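Glycerate kinase, putative (Thermotoga maritima, PDB 2B8N) catalyses the magnesium-requiring, ATP-dependent phosphorylation of D-glycerate to 2-phosphoglycerate in the breakdown of serine via 3-hydroxypyruvate. Local coordinates at residues V52-V57 against T128-L133; K59-M64 against G79-K84; S344-L349 against G378-T383; N338-L343 against Q393-N398; I24-K29 against D268-L273. One frame throughout, in Å; residues are numbered along the deposited sequence.

Contact 1 of 5, residues V52-V57 against T128-L133; sequences VILVAV and TVLFLL
The carbonyl oxygen of V55 is gripped from the neighbouring strand by the amide of L132, N to O 2.8 Å, and by the CA-H of F131, whose CA lies 3.3 Å from V55 O. The same pairing of N-H with CA-H recurs on T128 O, I53 O and L132 O, and L130 O takes the amide of V55, so five backbone hydrogen bonds zip 52-57 and 128-133 together as parallel neighbours. The straightest pair of bonds, near 163°, runs from I53 N and V55 N.

V52, L54, A56, L130 and L132 cover one face, which helix 61-72 packs against. There L132 CD1 meets L54 CG at 3.8 Å, the two leucines crossing at a slant, while the small A56 lets its CB meet L132 CB at 3.7 Å. On the other face V55 CG1, turned anti to the backbone N (chi1 177°), approaches F131 CD1 at 4.0 Å. F131 also meets the ring of F185. Valine and isoleucine suit such places because branching at CB agrees with extended backbone. Five cross-strand bonds, further backbone bonds from V52, L54 and A56 to strand 76-84, and largely apolar side chains are consistent with burial in the middle of the six-stranded parallel sheet.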
# COMPACT_ATOMS: atom_id res chain seq x y z
N VAL A 52 -25.84 -9.50 1.69
CA VAL A 52 -24.40 -9.29 1.87
C VAL A 52 -23.96 -9.64 3.30
O VAL A 52 -24.61 -9.25 4.28
CB VAL A 52 -23.99 -7.79 1.47
CG1 VAL A 52 -22.53 -7.52 1.69
CG2 VAL A 52 -24.38 -7.45 0.02
N ILE A 53 -22.89 -10.43 3.40
CA ILE A 53 -22.11 -10.56 4.61
C ILE A 53 -20.83 -9.78 4.34
O ILE A 53 -20.10 -10.08 3.42
CB ILE A 53 -21.79 -12.04 4.95
CG1 ILE A 53 -23.07 -12.77 5.43
CG2 ILE A 53 -20.72 -12.13 6.06
CD1 ILE A 53 -24.11 -12.99 4.37
N LEU A 54 -20.58 -8.77 5.15
CA LEU A 54 -19.45 -7.86 4.95
C LEU A 54 -18.30 -8.32 5.84
O LEU A 54 -18.48 -8.49 7.07
CB LEU A 54 -19.87 -6.42 5.25
CG LEU A 54 -18.86 -5.26 5.28
CD1 LEU A 54 -19.59 -3.90 5.15
CD2 LEU A 54 -17.97 -5.30 6.54
N VAL A 55 -17.14 -8.55 5.21
CA VAL A 55 -15.90 -8.88 5.88
C VAL A 55 -14.82 -7.87 5.44
O VAL A 55 -14.45 -7.80 4.25
CB VAL A 55 -15.45 -10.31 5.57
CG1 VAL A 55 -14.09 -10.61 6.24
CG2 VAL A 55 -16.49 -11.33 6.05
N ALA A 56 -14.33 -7.09 6.41
CA ALA A 56 -13.37 -6.02 6.11
C ALA A 56 -12.15 -6.28 6.94
O ALA A 56 -12.25 -6.37 8.17
CB ALA A 56 -13.95 -4.64 6.41
N VAL A 57 -11.01 -6.42 6.25
CA VAL A 57 -9.72 -6.73 6.86
C VAL A 57 -8.67 -5.79 6.30
O VAL A 57 -8.56 -5.64 5.09
CB VAL A 57 -9.30 -8.19 6.59
CG1 VAL A 57 -7.85 -8.43 6.96
CG2 VAL A 57 -10.16 -9.12 7.36
N THR A 128 -23.78 -13.33 -0.90
CA THR A 128 -22.58 -12.66 -1.39
C THR A 128 -21.75 -12.15 -0.20
O THR A 128 -22.28 -11.51 0.72
CB THR A 128 -22.95 -11.49 -2.35
OG1 THR A 128 -23.58 -12.01 -3.53
CG2 THR A 128 -21.74 -10.68 -2.77
N VAL A 129 -20.44 -12.47 -0.20
CA VAL A 129 -19.50 -11.89 0.75
C VAL A 129 -18.86 -10.66 0.10
O VAL A 129 -18.32 -10.73 -1.03
CB VAL A 129 -18.45 -12.89 1.25
CG1 VAL A 129 -17.44 -12.20 2.09
CG2 VAL A 129 -19.12 -13.99 2.07
N LEU A 130 -18.99 -9.52 0.79
CA LEU A 130 -18.37 -8.28 0.38
C LEU A 130 -17.04 -8.16 1.11
O LEU A 130 -17.01 -7.82 2.30
CB LEU A 130 -19.31 -7.10 0.70
CG LEU A 130 -18.68 -5.72 0.54
CD1 LEU A 130 -18.12 -5.54 -0.89
CD2 LEU A 130 -19.67 -4.58 0.94
N PHE A 131 -15.95 -8.47 0.40
CA PHE A 131 -14.63 -8.58 1.00
C PHE A 131 -13.86 -7.28 0.82
O PHE A 131 -13.36 -7.01 -0.26
CB PHE A 131 -13.90 -9.77 0.39
CG PHE A 131 -12.64 -10.17 1.13
CD1 PHE A 131 -12.57 -10.14 2.52
CD2 PHE A 131 -11.54 -10.62 0.42
CE1 PHE A 131 -11.40 -10.52 3.18
CE2 PHE A 131 -10.37 -11.00 1.08
CZ PHE A 131 -10.31 -10.95 2.46
N LEU A 132 -13.79 -6.49 1.88
CA LEU A 132 -13.15 -5.15 1.84
C LEU A 132 -11.72 -5.27 2.35
O LEU A 132 -11.49 -5.49 3.57
CB LEU A 132 -13.95 -4.15 2.70
CG LEU A 132 -15.42 -3.97 2.33
CD1 LEU A 132 -16.18 -3.23 3.41
CD2 LEU A 132 -15.56 -3.27 1.00
N LEU A 133 -10.77 -5.15 1.44
CA LEU A 133 -9.39 -5.49 1.76
C LEU A 133 -8.43 -4.32 1.58
O LEU A 133 -8.47 -3.62 0.57
CB LEU A 133 -8.95 -6.69 0.92
CG LEU A 133 -7.62 -7.39 1.20
CD1 LEU A 133 -7.51 -7.95 2.62
CD2 LEU A 133 -7.43 -8.50 0.18

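Contact 2 of 5, residues K59-M64 against G79-K84; sequences KAAWRM and GVVVTK
The backbone from K59 to W62 runs at 143° to that of V81 to K84, and the two chains come nearest at K59 and T83, whose CA atoms lie 5.2 Å apart. A61 begins the helix and turns its methyl down onto the strand, where CB meets the carbonyl oxygen of V82 at 3.5 Å and T83 CB at 4.1 Å. Alanine's single methyl suits a helix start that lies so near the strand. W62 follows: its CD1 comes within 4.2 Å of V81 CG1, a branch set anti to the backbone N (chi1 167°), and its NE1 bonds to the carbonyl of G90.

These elements belong to a beta-alpha-beta crossover, in which strand 52-57 leads through helix 61-72 to strand 76-84, its parallel neighbour in the sheet. A60 stands at the N-cap of that helix, and its amide is bonded to the hydroxyl of S134. T83 spends its hydroxyl on G58 O, in the turn just before the helix. Beyond it, K59 and K84 lie alongside one another and point the same way, K59 CD to K84 CD 3.7 Å, sharing apolar chain. Their charged ends stay apart, with K59 NZ 6.0 Å from K84 NZ; the latter is bonded to H102.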
# COMPACT_ATOMS: atom_id res chain seq x y z
N LYS A 59 -5.66 -2.28 7.38
CA LYS A 59 -5.43 -1.06 8.16
C LYS A 59 -6.52 -0.02 7.90
O LYS A 59 -6.73 0.84 8.72
CB LYS A 59 -4.07 -0.44 7.84
CG LYS A 59 -2.85 -1.32 8.14
CD LYS A 59 -1.59 -0.50 8.00
CE LYS A 59 -0.52 -1.17 7.20
NZ LYS A 59 0.72 -0.31 7.24
N ALA A 60 -7.19 -0.10 6.75
CA ALA A 60 -8.30 0.78 6.40
C ALA A 60 -9.67 0.09 6.55
O ALA A 60 -10.68 0.55 5.96
CB ALA A 60 -8.14 1.26 4.98
N ALA A 61 -9.72 -0.98 7.34
CA ALA A 61 -10.92 -1.82 7.36
C ALA A 61 -12.10 -1.04 7.90
O ALA A 61 -13.19 -1.13 7.34
CB ALA A 61 -10.71 -3.10 8.16
N TRP A 62 -11.89 -0.27 8.96
CA TRP A 62 -12.98 0.39 9.64
C TRP A 62 -13.65 1.43 8.75
O TRP A 62 -14.89 1.50 8.71
CB TRP A 62 -12.52 0.98 10.97
CG TRP A 62 -13.66 1.33 11.85
CD1 TRP A 62 -14.22 0.56 12.84
CD2 TRP A 62 -14.41 2.55 11.83
NE1 TRP A 62 -15.27 1.23 13.43
CE2 TRP A 62 -15.41 2.45 12.82
CE3 TRP A 62 -14.34 3.72 11.06
CZ2 TRP A 62 -16.32 3.47 13.07
CZ3 TRP A 62 -15.26 4.73 11.29
CH2 TRP A 62 -16.23 4.61 12.29
N ARG A 63 -12.88 2.24 8.02
CA ARG A 63 -13.52 3.28 7.21
C ARG A 63 -14.17 2.72 5.93
O ARG A 63 -15.22 3.20 5.48
CB ARG A 63 -12.57 4.43 6.89
CG ARG A 63 -12.03 5.10 8.16
CD ARG A 63 -12.35 6.59 8.30
NE ARG A 63 -13.39 6.86 9.31
CZ ARG A 63 -13.61 8.04 9.91
NH1 ARG A 63 -12.87 9.10 9.62
NH2 ARG A 63 -14.57 8.16 10.82
N MSE A 64 -13.56 1.68 5.37
CA MSE A 64 -14.15 0.99 4.23
C MSE A 64 -15.48 0.32 4.63
O MSE A 64 -16.44 0.37 3.85
CB MSE A 64 -13.19 -0.05 3.68
CG MSE A 64 -11.93 0.51 3.07
SE MSE A 64 -10.83 -0.91 2.26
CE MSE A 64 -11.94 -1.49 0.73
N GLY A 79 -21.85 -7.88 9.65
CA GLY A 79 -20.58 -7.24 9.33
C GLY A 79 -19.53 -7.52 10.40
O GLY A 79 -19.83 -7.59 11.61
N VAL A 80 -18.29 -7.66 9.95
CA VAL A 80 -17.16 -7.90 10.83
C VAL A 80 -15.92 -7.15 10.32
O VAL A 80 -15.69 -7.04 9.11
CB VAL A 80 -16.88 -9.41 11.00
CG1 VAL A 80 -16.47 -10.03 9.67
CG2 VAL A 80 -15.82 -9.67 12.07
N VAL A 81 -15.16 -6.61 11.27
CA VAL A 81 -14.05 -5.71 11.00
C VAL A 81 -12.84 -6.18 11.82
O VAL A 81 -12.94 -6.35 13.04
CB VAL A 81 -14.46 -4.26 11.41
CG1 VAL A 81 -13.26 -3.31 11.46
CG2 VAL A 81 -15.56 -3.73 10.47
N VAL A 82 -11.71 -6.41 11.13
CA VAL A 82 -10.41 -6.71 11.78
C VAL A 82 -9.37 -5.68 11.29
O VAL A 82 -9.12 -5.57 10.09
CB VAL A 82 -9.91 -8.15 11.48
CG1 VAL A 82 -8.69 -8.48 12.35
CG2 VAL A 82 -10.99 -9.16 11.72
N THR A 83 -8.76 -4.94 12.19
CA THR A 83 -7.77 -3.93 11.79
C THR A 83 -6.64 -3.91 12.83
O THR A 83 -6.64 -4.71 13.75
CB THR A 83 -8.45 -2.53 11.53
OG1 THR A 83 -7.56 -1.65 10.83
CG2 THR A 83 -8.89 -1.86 12.82
N LYS A 84 -5.65 -3.04 12.63
CA LYS A 84 -4.55 -2.88 13.58
C LYS A 84 -5.03 -2.35 14.94
O LYS A 84 -5.99 -1.57 15.01
CB LYS A 84 -3.51 -1.89 13.02
CG LYS A 84 -2.45 -2.48 12.12
CD LYS A 84 -1.51 -1.39 11.60
CE LYS A 84 -0.49 -0.96 12.65
NZ LYS A 84 0.43 -2.05 12.96

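Contact 3 of 5, residues S344-L349 against G378-T383; sequences SAAIAL and GSTAKT
The flat carbonyl group of A346 meets the methyl of A381, with A381 CB 3.8 Å from A346 O, and a bridging water that donates to A346 O at 2.6 Å. That water in turn accepts from A381 N at 2.9 Å, and so joins a backbone acceptor in one helix to a backbone donor in the first turn of the other. The carbonyl of L349, just past the end of its helix, meets G378 instead, G378 CA to L349 O 3.2 Å. Glycine probably suits this spot, because the two chains pass so close to each other here.

Two alanines make the rest of the approach possible. A346 points at T380, its CB 3.9 Å from T380 CB and as near to CG2. T380 CG2 stands anti to the backbone N, while the hydroxyl, on the N side (chi1 -58°), is bonded to D377 N, so threonine serves both helix packing and the turn before it. In the first helical turn S379 O accepts from T383 N and also from T383 OG1, the hydroxyl lying well above the carbonyl plane.

The contact joins the C-terminal end of helix 337-348 to the start of helix 380-386. Strands 355-361 and 373-377, antiparallel neighbours in the mixed sheet, come between them in the chain. I347 turns away to P391, Y392 and L395 of helix 391-396, and A348 packs on R297 of helix 292-309.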
# COMPACT_ATOMS: atom_id res chain seq x y z
N SER A 344 17.50 15.06 -2.84
CA SER A 344 18.40 14.83 -3.96
C SER A 344 18.04 15.75 -5.13
O SER A 344 18.93 16.36 -5.75
CB SER A 344 18.35 13.37 -4.41
OG SER A 344 19.14 13.13 -5.55
N ALA A 345 16.74 15.87 -5.40
CA ALA A 345 16.23 16.73 -6.46
C ALA A 345 16.58 18.20 -6.20
O ALA A 345 17.01 18.90 -7.11
CB ALA A 345 14.75 16.56 -6.61
N ALA A 346 16.41 18.66 -4.97
CA ALA A 346 16.72 20.07 -4.67
C ALA A 346 18.18 20.42 -4.98
O ALA A 346 18.47 21.53 -5.42
CB ALA A 346 16.42 20.37 -3.25
N ILE A 347 19.07 19.46 -4.73
CA ILE A 347 20.48 19.58 -5.10
C ILE A 347 20.62 19.72 -6.62
O ILE A 347 21.25 20.65 -7.09
CB ILE A 347 21.25 18.34 -4.58
CG1 ILE A 347 21.36 18.42 -3.05
CG2 ILE A 347 22.64 18.25 -5.23
CD1 ILE A 347 21.69 17.09 -2.37
N ALA A 348 20.03 18.80 -7.36
CA ALA A 348 20.00 18.83 -8.83
C ALA A 348 19.34 20.09 -9.46
O ALA A 348 19.65 20.43 -10.59
CB ALA A 348 19.29 17.58 -9.36
N LEU A 349 18.41 20.73 -8.75
CA LEU A 349 17.69 21.90 -9.28
C LEU A 349 18.18 23.20 -8.72
O LEU A 349 17.52 24.21 -8.92
CB LEU A 349 16.20 21.83 -8.97
CG LEU A 349 15.46 20.58 -9.39
CD1 LEU A 349 14.07 20.57 -8.73
CD2 LEU A 349 15.37 20.52 -10.91
N GLY A 378 14.35 25.51 -6.54
CA GLY A 378 15.72 25.87 -6.88
C GLY A 378 16.48 26.67 -5.85
O GLY A 378 17.67 26.86 -6.00
N SER A 379 15.79 27.12 -4.79
CA SER A 379 16.42 27.86 -3.69
C SER A 379 16.72 27.00 -2.45
O SER A 379 17.56 27.35 -1.65
CB SER A 379 15.53 29.01 -3.26
OG SER A 379 14.34 28.50 -2.67
N THR A 380 16.00 25.89 -2.30
CA THR A 380 16.13 24.99 -1.15
C THR A 380 17.59 24.69 -0.73
O THR A 380 17.96 24.85 0.46
CB THR A 380 15.38 23.65 -1.42
OG1 THR A 380 14.00 23.91 -1.71
CG2 THR A 380 15.48 22.69 -0.22
N ALA A 381 18.41 24.25 -1.69
CA ALA A 381 19.81 23.91 -1.42
C ALA A 381 20.65 25.12 -0.96
O ALA A 381 21.48 25.00 -0.07
CB ALA A 381 20.44 23.25 -2.64
N LYS A 382 20.42 26.27 -1.58
CA LYS A 382 21.14 27.47 -1.17
C LYS A 382 20.63 28.05 0.17
O LYS A 382 21.40 28.73 0.89
CB LYS A 382 21.23 28.52 -2.30
CG LYS A 382 19.97 28.82 -3.08
CD LYS A 382 20.23 29.90 -4.17
CE LYS A 382 20.76 29.31 -5.50
NZ LYS A 382 22.24 29.27 -5.57
N THR A 383 19.38 27.78 0.54
CA THR A 383 18.89 28.14 1.87
C THR A 383 19.74 27.38 2.91
O THR A 383 20.18 27.97 3.91
CB THR A 383 17.39 27.81 2.11
OG1 THR A 383 16.56 28.46 1.14
CG2 THR A 383 16.99 28.28 3.50
O HOH W 1 17.55 23.78 -4.41

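Contact 4 of 5, residues N338-L343 against Q393-N398; sequences NQELAL and QYLKNN
E340 reaches across to N398 with its carboxylate and lays the apolar part of its chain against L395. OE2 accepts from N398 ND2 at 2.6 Å, on the syn lone pair, with an N-H...O angle of 157°. Carboxylate and amide are nearly coplanar, 8° apart, and E340 OE2 lies just 9° out of the N398 amide plane. Before reaching the amide, E340 CG passes L395 CD1 at 3.9 Å, the glutamate and leucine chains crossing at a slant. Glutamate suits the place by being long enough to combine this apolar stem with a buried polar end. R293 adds only a long, weak ion pair to OE1.

N398, with positive phi, is the C-prime residue of a Schellman motif that ends helix 391-396, its backbone N bonded to L395 O at 2.9 Å. Its OD1 is taken by K330 N and G331 N, which together with E340 fix which way round the side-chain amide sits. Replacing E340, an alanine here would probably leave N398 ND2 without its carboxylate partner and open a gap beside L395 CD1.

One turn further on, L343 directs its CD2 between neighbours on the other helix: Y394 CB and L395 CB are each 4.1 Å from it. Its CG stands opposite the backbone N, which carries the branch out toward that helix. Y394 contributes just the base of its side chain here, its hydroxyl being bonded to E389.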
# COMPACT_ATOMS: atom_id res chain seq x y z
N ASN A 338 10.68 9.17 0.30
CA ASN A 338 10.18 10.37 -0.36
C ASN A 338 10.98 11.62 0.02
O ASN A 338 11.13 12.57 -0.78
CB ASN A 338 8.67 10.54 -0.11
CG ASN A 338 7.83 9.40 -0.73
OD1 ASN A 338 7.79 9.25 -1.94
ND2 ASN A 338 7.15 8.60 0.11
N GLN A 339 11.51 11.64 1.24
CA GLN A 339 12.28 12.81 1.69
C GLN A 339 13.68 12.83 1.04
O GLN A 339 14.22 13.91 0.75
CB GLN A 339 12.36 12.85 3.21
CG GLN A 339 11.05 13.21 3.87
CD GLN A 339 11.00 12.81 5.33
OE1 GLN A 339 11.86 13.19 6.10
NE2 GLN A 339 9.99 12.06 5.71
N GLU A 340 14.24 11.64 0.78
CA GLU A 340 15.52 11.55 0.06
C GLU A 340 15.38 11.92 -1.40
O GLU A 340 16.24 12.59 -1.96
CB GLU A 340 16.16 10.16 0.17
CG GLU A 340 16.81 9.97 1.50
CD GLU A 340 17.91 8.96 1.48
OE1 GLU A 340 18.25 8.45 0.38
OE2 GLU A 340 18.43 8.71 2.59
N LEU A 341 14.28 11.47 -2.01
CA LEU A 341 14.00 11.80 -3.40
C LEU A 341 13.90 13.33 -3.57
O LEU A 341 14.51 13.89 -4.48
CB LEU A 341 12.72 11.08 -3.85
CG LEU A 341 12.35 11.08 -5.33
CD1 LEU A 341 11.44 9.91 -5.67
CD2 LEU A 341 11.70 12.40 -5.77
N ALA A 342 13.18 14.00 -2.65
CA ALA A 342 13.05 15.47 -2.68
C ALA A 342 14.38 16.19 -2.41
O ALA A 342 14.75 17.09 -3.14
CB ALA A 342 12.02 15.92 -1.67
N LEU A 343 15.10 15.77 -1.36
CA LEU A 343 16.44 16.35 -1.06
C LEU A 343 17.49 16.21 -2.18
O LEU A 343 18.31 17.09 -2.39
CB LEU A 343 17.03 15.72 0.20
CG LEU A 343 18.42 16.27 0.58
CD1 LEU A 343 18.40 17.78 0.74
CD2 LEU A 343 18.89 15.66 1.86
N GLN A 393 25.96 16.00 2.63
CA GLN A 393 26.26 15.33 3.89
C GLN A 393 24.99 14.79 4.58
O GLN A 393 25.03 13.72 5.20
CB GLN A 393 27.06 16.28 4.80
CG GLN A 393 28.13 15.59 5.63
CD GLN A 393 29.17 14.86 4.77
OE1 GLN A 393 29.38 13.65 4.93
NE2 GLN A 393 29.79 15.58 3.85
N TYR A 394 23.86 15.50 4.46
CA TYR A 394 22.59 15.01 5.02
C TYR A 394 22.11 13.79 4.27
O TYR A 394 21.60 12.84 4.85
CB TYR A 394 21.51 16.10 5.00
CG TYR A 394 21.74 17.08 6.10
CD1 TYR A 394 21.42 16.76 7.41
CD2 TYR A 394 22.34 18.30 5.86
CE1 TYR A 394 21.66 17.64 8.43
CE2 TYR A 394 22.59 19.17 6.87
CZ TYR A 394 22.24 18.85 8.16
OH TYR A 394 22.50 19.75 9.18
N LEU A 395 22.31 13.81 2.96
CA LEU A 395 21.94 12.70 2.11
C LEU A 395 22.88 11.52 2.37
O LEU A 395 22.43 10.40 2.62
CB LEU A 395 21.93 13.16 0.65
CG LEU A 395 21.13 12.42 -0.42
CD1 LEU A 395 19.66 12.09 -0.09
CD2 LEU A 395 21.21 13.24 -1.70
N LYS A 396 24.18 11.75 2.38
CA LYS A 396 25.14 10.66 2.64
C LYS A 396 24.81 9.94 3.95
O LYS A 396 24.99 8.74 4.07
CB LYS A 396 26.59 11.17 2.68
CG LYS A 396 27.65 10.07 3.06
CD LYS A 396 29.10 10.58 3.14
CE LYS A 396 29.63 11.00 1.79
NZ LYS A 396 31.10 11.24 1.85
N ASN A 397 24.32 10.69 4.92
CA ASN A 397 24.08 10.15 6.25
C ASN A 397 22.63 9.66 6.44
O ASN A 397 22.26 9.28 7.56
CB ASN A 397 24.45 11.22 7.27
CG ASN A 397 24.77 10.64 8.62
OD1 ASN A 397 25.63 9.76 8.75
ND2 ASN A 397 24.11 11.16 9.65
N ASN A 398 21.83 9.67 5.37
CA ASN A 398 20.42 9.27 5.43
C ASN A 398 19.61 10.09 6.48
O ASN A 398 18.80 9.56 7.25
CB ASN A 398 20.29 7.75 5.67
CG ASN A 398 20.83 6.92 4.51
OD1 ASN A 398 21.81 6.19 4.66
ND2 ASN A 398 20.20 7.03 3.36

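Contact 5 of 5, residues I24-K29 against D268-L273; sequences IEIVKK and DEAKSL
I26, A270 and L273 make the close-packed side of this contact, where the helical segments 24-29 and 268-273 run at 139° to each other and their axes approach to 9.1 Å at the closest. The backbones are nearest at I26 and A270, CA to CA 6.0 Å, and a small residue such as alanine suits it: its methyl meets I26 CG2 at 4.1 Å without pushing the helices apart. That branch of I26 stands anti to the backbone N, while CG1 is anti to the carbonyl carbon (chi1 -68°). L273 then reaches over, its CD1 lying 3.8 Å from I26 O and 3.7 Å from K29 CB, so one leucine methyl touches both I26 and K29, a turn apart.

Toward K29 and E269 the packing gives way to water. K29 uses only the base of its chain against L273; the chain bends at chi2 and carries the ammonium group away, where E32 offers a long, weak ion pair. Across from it, a water donates to K29 O at 2.8 Å and to E269 OE2 at 2.7 Å, bridging a backbone oxygen of one helix and a carboxylate of the other, and the same carboxylate oxygen forms a salt bridge with R38. Charged residues with flexible stems fit this solvent-side margin as alanine and isoleucine fit the interior.

Both helices lie beside the mixed sheet. V27 faces C358 and A360 of strand 355-361, I24 rests on L411 of strand 410-411, and K271 is salt-bridged to E282 in strand 280-285, which follows helix 263-276 in the chain.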
# COMPACT_ATOMS: atom_id res chain seq x y z
N ILE A 24 1.19 21.46 -3.45
CA ILE A 24 0.74 20.81 -2.21
C ILE A 24 -0.76 20.48 -2.31
O ILE A 24 -1.19 19.39 -1.95
CB ILE A 24 1.05 21.70 -0.93
CG1 ILE A 24 2.53 21.61 -0.56
CG2 ILE A 24 0.21 21.27 0.28
CD1 ILE A 24 3.02 22.75 0.31
N GLU A 25 -1.56 21.44 -2.79
CA GLU A 25 -2.99 21.19 -2.93
C GLU A 25 -3.22 20.02 -3.89
O GLU A 25 -3.97 19.12 -3.57
CB GLU A 25 -3.78 22.43 -3.38
CG GLU A 25 -5.17 22.42 -2.79
CD GLU A 25 -6.20 23.07 -3.68
OE1 GLU A 25 -5.82 23.89 -4.54
OE2 GLU A 25 -7.40 22.73 -3.50
N ILE A 26 -2.55 20.01 -5.04
CA ILE A 26 -2.72 18.91 -6.02
C ILE A 26 -2.39 17.53 -5.42
O ILE A 26 -3.14 16.55 -5.63
CB ILE A 26 -1.86 19.10 -7.29
CG1 ILE A 26 -2.37 20.30 -8.10
CG2 ILE A 26 -1.89 17.85 -8.14
CD1 ILE A 26 -1.32 20.87 -8.99
N VAL A 27 -1.27 17.48 -4.68
CA VAL A 27 -0.89 16.28 -3.94
C VAL A 27 -1.94 15.93 -2.90
O VAL A 27 -2.37 14.80 -2.87
CB VAL A 27 0.52 16.41 -3.33
CG1 VAL A 27 0.82 15.26 -2.39
CG2 VAL A 27 1.58 16.49 -4.46
N LYS A 28 -2.39 16.90 -2.08
CA LYS A 28 -3.41 16.61 -1.04
C LYS A 28 -4.73 16.10 -1.64
O LYS A 28 -5.25 15.06 -1.22
CB LYS A 28 -3.67 17.82 -0.13
CG LYS A 28 -2.72 17.95 1.08
CD LYS A 28 -3.15 19.09 2.05
CE LYS A 28 -2.21 19.28 3.27
NZ LYS A 28 -0.73 19.36 2.96
N LYS A 29 -5.27 16.81 -2.62
CA LYS A 29 -6.50 16.42 -3.29
C LYS A 29 -6.35 15.13 -4.11
O LYS A 29 -7.33 14.39 -4.25
CB LYS A 29 -6.98 17.55 -4.20
CG LYS A 29 -7.48 18.77 -3.48
CD LYS A 29 -8.93 18.60 -3.03
CE LYS A 29 -9.37 19.69 -2.04
NZ LYS A 29 -10.79 19.53 -1.58
N ASP A 268 -3.70 9.44 -11.83
CA ASP A 268 -4.75 9.91 -12.75
C ASP A 268 -5.43 11.14 -12.21
O ASP A 268 -5.73 12.04 -12.99
CB ASP A 268 -5.83 8.83 -13.03
CG ASP A 268 -5.44 7.87 -14.15
OD1 ASP A 268 -4.45 8.13 -14.85
OD2 ASP A 268 -6.12 6.84 -14.32
N GLU A 269 -5.69 11.17 -10.91
CA GLU A 269 -6.37 12.30 -10.29
C GLU A 269 -5.46 13.53 -10.30
O GLU A 269 -5.92 14.64 -10.57
CB GLU A 269 -6.81 11.98 -8.87
CG GLU A 269 -7.73 13.05 -8.25
CD GLU A 269 -9.12 13.05 -8.85
OE1 GLU A 269 -9.32 12.36 -9.87
OE2 GLU A 269 -10.03 13.75 -8.31
N ALA A 270 -4.18 13.34 -10.02
CA ALA A 270 -3.25 14.46 -10.07
C ALA A 270 -3.18 14.99 -11.48
O ALA A 270 -3.19 16.21 -11.67
CB ALA A 270 -1.90 14.07 -9.60
N LYS A 271 -3.14 14.10 -12.47
CA LYS A 271 -3.14 14.54 -13.89
C LYS A 271 -4.34 15.42 -14.24
O LYS A 271 -4.20 16.46 -14.90
CB LYS A 271 -3.13 13.36 -14.87
CG LYS A 271 -3.26 13.80 -16.34
CD LYS A 271 -2.87 12.67 -17.30
CE LYS A 271 -3.18 13.03 -18.74
NZ LYS A 271 -3.04 11.88 -19.66
N SER A 272 -5.52 15.00 -13.81
CA SER A 272 -6.70 15.75 -14.14
C SER A 272 -6.82 17.03 -13.28
O SER A 272 -7.32 18.02 -13.77
CB SER A 272 -7.94 14.88 -14.06
OG SER A 272 -8.64 15.14 -12.88
N LEU A 273 -6.36 17.02 -12.03
CA LEU A 273 -6.36 18.22 -11.19
C LEU A 273 -5.41 19.26 -11.78
O LEU A 273 -5.73 20.45 -11.81
CB LEU A 273 -5.97 17.88 -9.75
CG LEU A 273 -7.03 17.18 -8.87
CD1 LEU A 273 -6.38 16.52 -7.65
CD2 LEU A 273 -8.11 18.10 -8.39
O HOH W 2 -9.61 14.74 -5.87

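How the contacts relate
Contact 5 opens first, on the N-terminal helix, and closes only at 268-273, so its loop encloses all six strands of the parallel sheet. Inside it, contact 1 runs from strand 52-57 to strand 128-133, and contact 2, at 59-64 and 79-84, is nested within contact 1; the two touch, L54 O and A56 O probably bonding to V80 N and V82 N. After contact 5 has closed, contact 4 opens at 338-343 and closes at 393-398, with contact 3 nested inside it. No loops cross. Contact 5 ties helix 17-32 to helix 263-276, both beside the mixed sheet; contacts 3 and 4 tie helix 337-348 to helices 380-386 and 391-396.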